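CopN (Chlamydia pneumoniae, PDB 4NRH) probably acts as a gatekeeper of type III secretion, working in complex with the chaperone Scc3 to direct the secretion of translocator proteins. Local coordinates at residues L18-I29 and L63-T74; R99-L108 and R126-G134. One frame throughout, in Å; residues are numbered along the deposited sequence.

How the interactions relate
From the N terminus, residues 18-29 form a short helix and a sodium-binding turn. The chain then passes through helices 31-40 and 47-57 before 63-74 runs back, nearly antiparallel, along helix 18-24, closing interaction 1. Helix 80-97 leads on to 99-108, and after helix 108-115 the segment 126-134 closes the second loop as interaction 2. The two loops follow in series without crossing, and all four segments lie within the HrpJ-like domain. The centres of the two interactions lie about 18 Å apart, yet salt bridges join them directly: E28 OE2 meets R126 NH1 at 2.7 Å, and D69 OD2 meets K105 NZ at 2.7 Å. N26 also packs against L108.

Interaction 1 of 2, residues L18-I29 and L63-T74; sequences LADKYASGNSEI and LQSTALDYLVQT. With NA (sodium ion), chain E.
Y22 is the knob of this contact: its ring enters a hole formed by T66, D69, Y70 and Q73 on helix 63-74. Y70 CB stands over the centre of the ring, 3.7 Å from its centroid, which is a CH-pi contact. The Y70 ring turns its edge to the Y22 face; with centroids 5.7 Å apart and planes at 73°, the pair is T-shaped. At the rim of Y22, OH donates to Q73 OE1, which lies near the ring plane. The modelled separation of 2.4 Å is very short, so its exact length is doubtful.

At the start of helix 18-24, against the end of 63-74, L18 has CG anti to its backbone N (chi1 -177°), which puts CG at the edge of the Y70 ring; from there CD2 reaches T74 CB at 3.7 Å. A19 CB lies 3.6 Å from Y70 OH, and a water linked to that hydroxyl also accepts from A19 N.

At the other end of the contact L63 packs against the type I turn N26-I29. Its CD1 branch reaches N26 ND2 at 3.5 Å and also touches I29 CB, whereas CD2 lies against E28, the two side chains crossing at about a right angle. N26 OD1 accepts from E28 N at 3.0 Å in an Asx turn and receives a second bond from Q112 NE2, which should fix the amide's rotation. The carbonyl oxygens of A23, N26 and I29 bind a sodium ion whose shell three waters complete.

This is a nearly antiparallel helix pair (154°, axes 10.5 Å apart) of the all-helical HrpJ-like domain, with a sodium-binding turn following the first helix. Helix 31-40 packs beside it through L34, R35 and R38, helix 108-115 meets N26, E28, L63 and T66 through L108, and helix 80-97 touches Q64, L68, L71 and V72.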
loop_
_atom_site.group_PDB
_atom_site.type_symbol
_atom_site.label_atom_id
_atom_site.label_comp_id
_atom_site.label_asym_id
_atom_site.label_seq_id
_atom_site.Cartn_x
_atom_site.Cartn_y
_atom_site.Cartn_z
ATOM N N LEU A 18 16.173 -11.400 -38.749
ATOM C CA LEU A 18 16.096 -11.712 -37.325
ATOM C C LEU A 18 16.633 -10.586 -36.442
ATOM O O LEU A 18 16.096 -10.326 -35.365
ATOM C CB LEU A 18 16.847 -13.011 -37.022
ATOM C CG LEU A 18 16.775 -13.481 -35.566
ATOM C CD1 LEU A 18 15.329 -13.709 -35.150
ATOM C CD2 LEU A 18 17.593 -14.745 -35.365
ATOM N N ALA A 19 17.694 -9.927 -36.897
ATOM C CA ALA A 19 18.300 -8.835 -36.139
ATOM C C ALA A 19 17.310 -7.697 -35.902
ATOM O O ALA A 19 17.263 -7.120 -34.816
ATOM C CB ALA A 19 19.536 -8.320 -36.856
ATOM N N ASP A 20 16.523 -7.382 -36.926
ATOM C CA ASP A 20 15.509 -6.338 -36.823
ATOM C C ASP A 20 14.405 -6.706 -35.833
ATOM O O ASP A 20 13.847 -5.833 -35.170
ATOM C CB ASP A 20 14.905 -6.044 -38.198
ATOM C CG ASP A 20 15.906 -5.420 -39.151
ATOM O OD1 ASP A 20 16.944 -4.912 -38.678
ATOM O OD2 ASP A 20 15.659 -5.442 -40.376
ATOM N N LYS A 21 14.088 -7.995 -35.739
ATOM C CA LYS A 21 13.042 -8.456 -34.827
ATOM C C LYS A 21 13.473 -8.308 -33.371
ATOM O O LYS A 21 12.680 -7.901 -32.522
ATOM C CB LYS A 21 12.664 -9.911 -35.120
ATOM C CG LYS A 21 12.055 -10.132 -36.496
ATOM C CD LYS A 21 11.804 -11.608 -36.759
ATOM C CE LYS A 21 11.279 -11.835 -38.168
ATOM N NZ LYS A 21 10.001 -11.106 -38.404
ATOM N N TYR A 22 14.727 -8.646 -33.090
ATOM C CA TYR A 22 15.304 -8.443 -31.764
ATOM C C TYR A 22 15.285 -6.970 -31.364
ATOM O O TYR A 22 14.991 -6.627 -30.220
ATOM C CB TYR A 22 16.741 -8.969 -31.716
ATOM C CG TYR A 22 16.876 -10.400 -31.247
ATOM C CD1 TYR A 22 16.719 -11.462 -32.128
ATOM C CD2 TYR A 22 17.178 -10.688 -29.922
ATOM C CE1 TYR A 22 16.847 -12.772 -31.699
ATOM C CE2 TYR A 22 17.307 -11.993 -29.483
ATOM C CZ TYR A 22 17.142 -13.031 -30.376
ATOM O OH TYR A 22 17.272 -14.331 -29.942
ATOM N N ALA A 23 15.605 -6.105 -32.321
ATOM C CA ALA A 23 15.799 -4.683 -32.052
ATOM C C ALA A 23 14.518 -3.858 -32.166
ATOM O O ALA A 23 14.489 -2.701 -31.744
ATOM C CB ALA A 23 16.858 -4.125 -32.985
ATOM N N SER A 24 13.475 -4.445 -32.746
ATOM C CA SER A 24 12.250 -3.714 -33.076
ATOM C C SER A 24 11.635 -2.967 -31.890
ATOM O O SER A 24 11.303 -1.788 -31.999
ATOM C CB SER A 24 11.210 -4.670 -33.661
ATOM O OG SER A 24 10.031 -3.971 -34.027
ATOM N N GLY A 25 11.484 -3.654 -30.763
ATOM C CA GLY A 25 10.906 -3.044 -29.578
ATOM C C GLY A 25 11.938 -2.685 -28.527
ATOM O O GLY A 25 11.590 -2.360 -27.392
ATOM N N ASN A 26 13.210 -2.744 -28.904
ATOM C CA ASN A 26 14.300 -2.489 -27.972
ATOM C C ASN A 26 15.008 -1.183 -28.326
ATOM O O ASN A 26 15.711 -1.103 -29.332
ATOM C CB ASN A 26 15.287 -3.661 -27.985
ATOM C CG ASN A 26 16.312 -3.590 -26.863
ATOM O OD1 ASN A 26 16.662 -2.514 -26.381
ATOM N ND2 ASN A 26 16.810 -4.751 -26.457
ATOM N N SER A 27 14.823 -0.163 -27.494
ATOM C CA SER A 27 15.332 1.173 -27.795
ATOM C C SER A 27 16.820 1.348 -27.494
ATOM O O SER A 27 17.381 2.415 -27.738
ATOM C CB SER A 27 14.533 2.222 -27.019
ATOM O OG SER A 27 14.700 2.057 -25.621
ATOM N N GLU A 28 17.461 0.309 -26.966
ATOM C CA GLU A 28 18.882 0.402 -26.637
ATOM C C GLU A 28 19.779 -0.337 -27.626
ATOM O O GLU A 28 20.996 -0.389 -27.446
ATOM C CB GLU A 28 19.138 -0.122 -25.220
ATOM C CG GLU A 28 18.612 0.786 -24.121
ATOM C CD GLU A 28 18.850 0.217 -22.737
ATOM O OE1 GLU A 28 19.932 0.477 -22.167
ATOM O OE2 GLU A 28 17.960 -0.487 -22.218
ATOM N N ILE A 29 19.185 -0.908 -28.670
ATOM C CA ILE A 29 19.973 -1.568 -29.705
ATOM C C ILE A 29 19.240 -1.582 -31.044
ATOM O O ILE A 29 18.009 -1.556 -31.097
ATOM C CB ILE A 29 20.344 -3.014 -29.290
ATOM C CG1 ILE A 29 21.605 -3.478 -30.025
ATOM C CG2 ILE A 29 19.183 -3.967 -29.529
ATOM C CD1 ILE A 29 22.312 -4.631 -29.354
ATOM N N LEU A 63 22.238 -6.032 -22.591
ATOM C CA LEU A 63 22.219 -5.998 -24.049
ATOM C C LEU A 63 23.240 -6.979 -24.623
ATOM O O LEU A 63 23.030 -7.545 -25.695
ATOM C CB LEU A 63 22.485 -4.582 -24.566
ATOM C CG LEU A 63 21.293 -3.619 -24.627
ATOM C CD1 LEU A 63 20.173 -4.210 -25.472
ATOM C CD2 LEU A 63 20.787 -3.247 -23.241
ATOM N N GLN A 64 24.350 -7.165 -23.912
ATOM C CA GLN A 64 25.331 -8.181 -24.280
ATOM C C GLN A 64 24.677 -9.556 -24.280
ATOM O O GLN A 64 24.883 -10.359 -25.190
ATOM C CB GLN A 64 26.524 -8.175 -23.320
ATOM C CG GLN A 64 27.358 -6.907 -23.346
ATOM C CD GLN A 64 28.434 -6.900 -22.278
ATOM O OE1 GLN A 64 28.575 -7.857 -21.517
ATOM N NE2 GLN A 64 29.199 -5.816 -22.215
ATOM N N SER A 65 23.887 -9.813 -23.240
ATOM C CA SER A 65 23.173 -11.076 -23.096
ATOM C C SER A 65 22.117 -11.226 -24.186
ATOM O O SER A 65 21.872 -12.327 -24.680
ATOM C CB SER A 65 22.524 -11.168 -21.712
ATOM O OG SER A 65 21.886 -12.418 -21.530
ATOM N N THR A 66 21.493 -10.110 -24.552
ATOM C CA THR A 66 20.501 -10.097 -25.618
ATOM C C THR A 66 21.151 -10.387 -26.969
ATOM O O THR A 66 20.634 -11.178 -27.761
ATOM C CB THR A 66 19.769 -8.741 -25.688
ATOM O OG1 THR A 66 19.056 -8.516 -24.466
ATOM C CG2 THR A 66 18.791 -8.716 -26.855
ATOM N N ALA A 67 22.289 -9.744 -27.220
ATOM C CA ALA A 67 23.027 -9.929 -28.465
ATOM C C ALA A 67 23.485 -11.375 -28.633
ATOM O O ALA A 67 23.454 -11.922 -29.735
ATOM C CB ALA A 67 24.224 -8.985 -28.517
ATOM N N LEU A 68 23.905 -11.989 -27.530
ATOM C CA LEU A 68 24.336 -13.382 -27.541
ATOM C C LEU A 68 23.189 -14.323 -27.900
ATOM O O LEU A 68 23.382 -15.286 -28.644
ATOM C CB LEU A 68 24.934 -13.766 -26.188
ATOM C CG LEU A 68 26.389 -13.328 -26.010
ATOM C CD1 LEU A 68 26.773 -13.311 -24.543
ATOM C CD2 LEU A 68 27.325 -14.230 -26.805
ATOM N N ASP A 69 22.003 -14.053 -27.361
ATOM C CA ASP A 69 20.807 -14.802 -27.737
ATOM C C ASP A 69 20.580 -14.725 -29.243
ATOM O O ASP A 69 20.236 -15.720 -29.880
ATOM C CB ASP A 69 19.575 -14.281 -26.992
ATOM C CG ASP A 69 19.651 -14.521 -25.497
ATOM O OD1 ASP A 69 20.298 -15.507 -25.084
ATOM O OD2 ASP A 69 19.058 -13.730 -24.736
ATOM N N TYR A 70 20.770 -13.533 -29.802
ATOM C CA TYR A 70 20.591 -13.317 -31.232
ATOM C C TYR A 70 21.619 -14.089 -32.056
ATOM O O TYR A 70 21.273 -14.728 -33.049
ATOM C CB TYR A 70 20.677 -11.825 -31.570
ATOM C CG TYR A 70 21.047 -11.567 -33.014
ATOM C CD1 TYR A 70 20.125 -11.770 -34.032
ATOM C CD2 TYR A 70 22.320 -11.132 -33.360
ATOM C CE1 TYR A 70 20.458 -11.544 -35.354
ATOM C CE2 TYR A 70 22.662 -10.902 -34.680
ATOM C CZ TYR A 70 21.727 -11.109 -35.673
ATOM O OH TYR A 70 22.059 -10.883 -36.989
ATOM N N LEU A 71 22.880 -14.018 -31.638
ATOM C CA LEU A 71 23.971 -14.667 -32.360
ATOM C C LEU A 71 23.778 -16.178 -32.427
ATOM O O LEU A 71 23.975 -16.792 -33.476
ATOM C CB LEU A 71 25.315 -14.339 -31.704
ATOM C CG LEU A 71 25.786 -12.889 -31.816
ATOM C CD1 LEU A 71 27.051 -12.674 -30.998
ATOM C CD2 LEU A 71 26.011 -12.508 -33.270
ATOM N N VAL A 72 23.397 -16.770 -31.300
ATOM C CA VAL A 72 23.124 -18.200 -31.237
ATOM C C VAL A 72 21.960 -18.584 -32.151
ATOM O O VAL A 72 22.007 -19.601 -32.844
ATOM C CB VAL A 72 22.810 -18.642 -29.789
ATOM C CG1 VAL A 72 22.251 -20.056 -29.761
ATOM C CG2 VAL A 72 24.057 -18.542 -28.921
ATOM N N GLN A 73 20.925 -17.750 -32.163
ATOM C CA GLN A 73 19.707 -18.047 -32.909
ATOM C C GLN A 73 19.862 -17.856 -34.419
ATOM O O GLN A 73 19.270 -18.595 -35.203
ATOM C CB GLN A 73 18.552 -17.181 -32.394
ATOM C CG GLN A 73 17.179 -17.627 -32.878
ATOM C CD GLN A 73 16.058 -16.756 -32.346
ATOM O OE1 GLN A 73 16.276 -15.886 -31.501
ATOM N NE2 GLN A 73 14.848 -16.986 -32.839
ATOM N N THR A 74 20.655 -16.869 -34.824
ATOM C CA THR A 74 20.753 -16.514 -36.238
ATOM C C THR A 74 21.778 -17.342 -37.010
ATOM O O THR A 74 21.766 -17.356 -38.240
ATOM C CB THR A 74 21.102 -15.020 -36.418
ATOM O OG1 THR A 74 20.839 -14.626 -37.771
ATOM C CG2 THR A 74 22.568 -14.761 -36.094
HETATM NA NA NA E . 15.754 -0.567 -31.662
HETATM O O HOH W 1 19.948 -11.148 -38.731
HETATM O O HOH W 2 13.303 0.270 -31.136
HETATM O O HOH W 3 15.904 -0.700 -33.922
HETATM O O HOH W 4 17.268 1.815 -31.356
#

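Interaction 2 of 2, residues R99-L108 and R126-G134; sequences RTAIGAKNIL and RSLYLEVTG
T133 OG1 is gripped from several directions: it accepts from R99 across the contact and donates to Y129 O, one turn back in its own helix, at 2.8 Å. Both terminal nitrogens of the guanidinium converge on it, with OG1 near the guanidinium plane. The bond from NH1 to T133 OG1 is weak, 2.9 Å with an N-H...O angle of only 124°. That from NH2 is straighter (158°), but its very short modelled length makes the exact distance doubtful. R99 gets there on a chain extended from CG to NE, and its NH1 also makes a weak bond of 3.3 Å to L130 O. A water joins NH1 to the same carbonyl, and a second water links NH2, weakly, with Y129 OH.

L130 CG lies over one face of the R99 guanidinium, and the L130 side chain fits as a knob among R99, T100, G103 and A104, its CD2 branch 3.8 Å from T100 CA. I107 CD1 meets the Y129 ring obliquely, 3.5 Å from CD2, and its side chain slides past the aliphatic part of R126. R126 is bent at chi3, and L108 CD1 lies over one face of its guanidinium, toward the rim, 3.3 Å from NH1. The charge itself is met by E28, with S111 as a further partner of NH1.

Axes 9.9 Å apart at an angle of 108° show two short helices packed steeply across each other. A single knob in a hole between such crossed helices, with R99 bonded to the end of the other helix, is a contact within the all-helical HrpJ-like domain of this gatekeeper.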
loop_
_atom_site.group_PDB
_atom_site.type_symbol
_atom_site.label_atom_id
_atom_site.label_comp_id
_atom_site.label_asym_id
_atom_site.label_seq_id
_atom_site.Cartn_x
_atom_site.Cartn_y
_atom_site.Cartn_z
ATOM N N ARG A 99 23.077 -12.451 -12.458
ATOM C CA ARG A 99 21.873 -11.628 -12.397
ATOM C C ARG A 99 22.066 -10.272 -13.068
ATOM O O ARG A 99 21.104 -9.660 -13.534
ATOM C CB ARG A 99 21.435 -11.431 -10.945
ATOM C CG ARG A 99 19.988 -11.002 -10.812
ATOM C CD ARG A 99 19.640 -10.620 -9.388
ATOM N NE ARG A 99 18.242 -10.217 -9.285
ATOM C CZ ARG A 99 17.801 -9.229 -8.515
ATOM N NH1 ARG A 99 18.650 -8.530 -7.773
ATOM N NH2 ARG A 99 16.507 -8.937 -8.491
ATOM N N THR A 100 23.308 -9.802 -13.105
ATOM C CA THR A 100 23.636 -8.537 -13.753
ATOM C C THR A 100 23.274 -8.589 -15.238
ATOM O O THR A 100 22.942 -7.570 -15.845
ATOM C CB THR A 100 25.132 -8.196 -13.589
ATOM O OG1 THR A 100 25.476 -8.209 -12.197
ATOM C CG2 THR A 100 25.449 -6.825 -14.170
ATOM N N ALA A 101 23.322 -9.787 -15.813
ATOM C CA ALA A 101 22.953 -9.979 -17.210
ATOM C C ALA A 101 21.507 -10.446 -17.362
ATOM O O ALA A 101 20.711 -9.800 -18.043
ATOM C CB ALA A 101 23.897 -10.972 -17.873
ATOM N N ILE A 102 21.170 -11.560 -16.721
ATOM C CA ILE A 102 19.861 -12.184 -16.903
ATOM C C ILE A 102 18.738 -11.418 -16.207
ATOM O O ILE A 102 17.676 -11.194 -16.791
ATOM C CB ILE A 102 19.860 -13.636 -16.392
ATOM C CG1 ILE A 102 21.008 -14.423 -17.026
ATOM C CG2 ILE A 102 18.532 -14.308 -16.698
ATOM C CD1 ILE A 102 20.933 -14.501 -18.536
ATOM N N GLY A 103 18.979 -11.016 -14.963
ATOM C CA GLY A 103 18.005 -10.249 -14.206
ATOM C C GLY A 103 17.683 -8.922 -14.864
ATOM O O GLY A 103 16.520 -8.524 -14.943
ATOM N N ALA A 104 18.719 -8.236 -15.336
ATOM C CA ALA A 104 18.551 -6.963 -16.026
ATOM C C ALA A 104 17.813 -7.144 -17.351
ATOM O O ALA A 104 16.955 -6.338 -17.709
ATOM C CB ALA A 104 19.904 -6.305 -16.256
ATOM N N LYS A 105 18.158 -8.203 -18.077
ATOM C CA LYS A 105 17.536 -8.488 -19.366
ATOM C C LYS A 105 16.038 -8.771 -19.227
ATOM O O LYS A 105 15.252 -8.436 -20.112
ATOM C CB LYS A 105 18.239 -9.671 -20.044
ATOM C CG LYS A 105 17.651 -10.071 -21.387
ATOM C CD LYS A 105 18.526 -11.101 -22.090
ATOM C CE LYS A 105 18.540 -12.425 -21.343
ATOM N NZ LYS A 105 19.370 -13.446 -22.043
ATOM N N ASN A 106 15.648 -9.380 -18.112
ATOM C CA ASN A 106 14.246 -9.720 -17.883
ATOM C C ASN A 106 13.365 -8.519 -17.541
ATOM O O ASN A 106 12.141 -8.633 -17.510
ATOM C CB ASN A 106 14.136 -10.766 -16.772
ATOM C CG ASN A 106 14.689 -12.114 -17.189
ATOM O OD1 ASN A 106 14.913 -12.367 -18.374
ATOM N ND2 ASN A 106 14.913 -12.989 -16.215
ATOM N N ILE A 107 13.987 -7.372 -17.283
ATOM C CA ILE A 107 13.243 -6.142 -17.022
ATOM C C ILE A 107 13.636 -5.064 -18.023
ATOM O O ILE A 107 13.409 -3.874 -17.798
ATOM C CB ILE A 107 13.477 -5.620 -15.591
ATOM C CG1 ILE A 107 14.957 -5.304 -15.369
ATOM C CG2 ILE A 107 12.979 -6.630 -14.568
ATOM C CD1 ILE A 107 15.225 -4.477 -14.133
ATOM N N LEU A 108 14.230 -5.501 -19.130
ATOM C CA LEU A 108 14.729 -4.610 -20.173
ATOM C C LEU A 108 13.656 -3.670 -20.719
ATOM O O LEU A 108 13.821 -2.450 -20.700
ATOM C CB LEU A 108 15.323 -5.438 -21.316
ATOM C CG LEU A 108 16.249 -4.741 -22.313
ATOM C CD1 LEU A 108 17.437 -4.125 -21.600
ATOM C CD2 LEU A 108 16.717 -5.736 -23.359
ATOM N N ARG A 126 17.515 -0.201 -14.241
ATOM C CA ARG A 126 17.836 -1.614 -14.053
ATOM C C ARG A 126 18.872 -1.795 -12.952
ATOM O O ARG A 126 18.809 -2.750 -12.176
ATOM C CB ARG A 126 18.342 -2.240 -15.354
ATOM C CG ARG A 126 17.293 -2.330 -16.444
ATOM C CD ARG A 126 17.750 -3.208 -17.598
ATOM N NE ARG A 126 18.935 -2.693 -18.278
ATOM C CZ ARG A 126 18.900 -1.829 -19.288
ATOM N NH1 ARG A 126 17.735 -1.373 -19.730
ATOM N NH2 ARG A 126 20.027 -1.416 -19.852
ATOM N N SER A 127 19.829 -0.875 -12.892
ATOM C CA SER A 127 20.827 -0.883 -11.831
ATOM C C SER A 127 20.165 -0.688 -10.468
ATOM O O SER A 127 20.497 -1.378 -9.503
ATOM C CB SER A 127 21.877 0.202 -12.073
ATOM O OG SER A 127 22.834 0.228 -11.029
ATOM N N LEU A 128 19.232 0.257 -10.398
ATOM C CA LEU A 128 18.472 0.495 -9.175
ATOM C C LEU A 128 17.656 -0.725 -8.756
ATOM O O LEU A 128 17.682 -1.123 -7.591
ATOM C CB LEU A 128 17.544 1.698 -9.343
ATOM C CG LEU A 128 16.620 1.941 -8.148
ATOM C CD1 LEU A 128 17.405 2.490 -6.965
ATOM C CD2 LEU A 128 15.481 2.869 -8.521
ATOM N N TYR A 129 16.928 -1.308 -9.705
ATOM C CA TYR A 129 16.125 -2.497 -9.431
ATOM C C TYR A 129 16.981 -3.625 -8.866
ATOM O O TYR A 129 16.601 -4.277 -7.892
ATOM C CB TYR A 129 15.403 -2.976 -10.693
ATOM C CG TYR A 129 14.553 -4.205 -10.455
ATOM C CD1 TYR A 129 13.277 -4.095 -9.920
ATOM C CD2 TYR A 129 15.032 -5.475 -10.750
ATOM C CE1 TYR A 129 12.499 -5.213 -9.692
ATOM C CE2 TYR A 129 14.262 -6.601 -10.526
ATOM C CZ TYR A 129 12.997 -6.463 -9.997
ATOM O OH TYR A 129 12.225 -7.579 -9.772
ATOM N N LEU A 130 18.132 -3.854 -9.490
ATOM C CA LEU A 130 19.062 -4.883 -9.042
ATOM C C LEU A 130 19.545 -4.609 -7.620
ATOM O O LEU A 130 19.660 -5.525 -6.810
ATOM C CB LEU A 130 20.253 -4.985 -9.999
ATOM C CG LEU A 130 20.221 -6.160 -10.981
ATOM C CD1 LEU A 130 18.866 -6.264 -11.666
ATOM C CD2 LEU A 130 21.335 -6.034 -12.007
ATOM N N GLU A 131 19.834 -3.344 -7.327
ATOM C CA GLU A 131 20.273 -2.952 -5.990
ATOM C C GLU A 131 19.166 -3.124 -4.951
ATOM O O GLU A 131 19.403 -3.639 -3.859
ATOM C CB GLU A 131 20.763 -1.502 -5.989
ATOM C CG GLU A 131 21.176 -0.999 -4.614
ATOM C CD GLU A 131 21.666 0.436 -4.633
ATOM O OE1 GLU A 131 21.669 1.053 -5.720
ATOM O OE2 GLU A 131 22.047 0.948 -3.559
ATOM N N VAL A 132 17.958 -2.687 -5.299
ATOM C CA VAL A 132 16.819 -2.751 -4.387
ATOM C C VAL A 132 16.450 -4.191 -4.044
ATOM O O VAL A 132 16.235 -4.530 -2.879
ATOM C CB VAL A 132 15.583 -2.042 -4.986
ATOM C CG1 VAL A 132 14.324 -2.401 -4.208
ATOM C CG2 VAL A 132 15.793 -0.536 -5.003
ATOM N N THR A 133 16.399 -5.039 -5.064
ATOM C CA THR A 133 15.969 -6.420 -4.892
ATOM C C THR A 133 17.142 -7.336 -4.558
ATOM O O THR A 133 16.953 -8.517 -4.265
ATOM C CB THR A 133 15.262 -6.945 -6.152
ATOM O OG1 THR A 133 16.198 -7.004 -7.234
ATOM C CG2 THR A 133 14.113 -6.028 -6.537
ATOM N N GLY A 134 18.352 -6.787 -4.602
ATOM C CA GLY A 134 19.549 -7.560 -4.324
ATOM C C GLY A 134 19.820 -7.747 -2.842
ATOM O O GLY A 134 20.751 -8.452 -2.460
HETATM O O HOH W 5 13.606 -10.031 -9.892
HETATM O O HOH W 6 21.155 -8.326 -7.534
#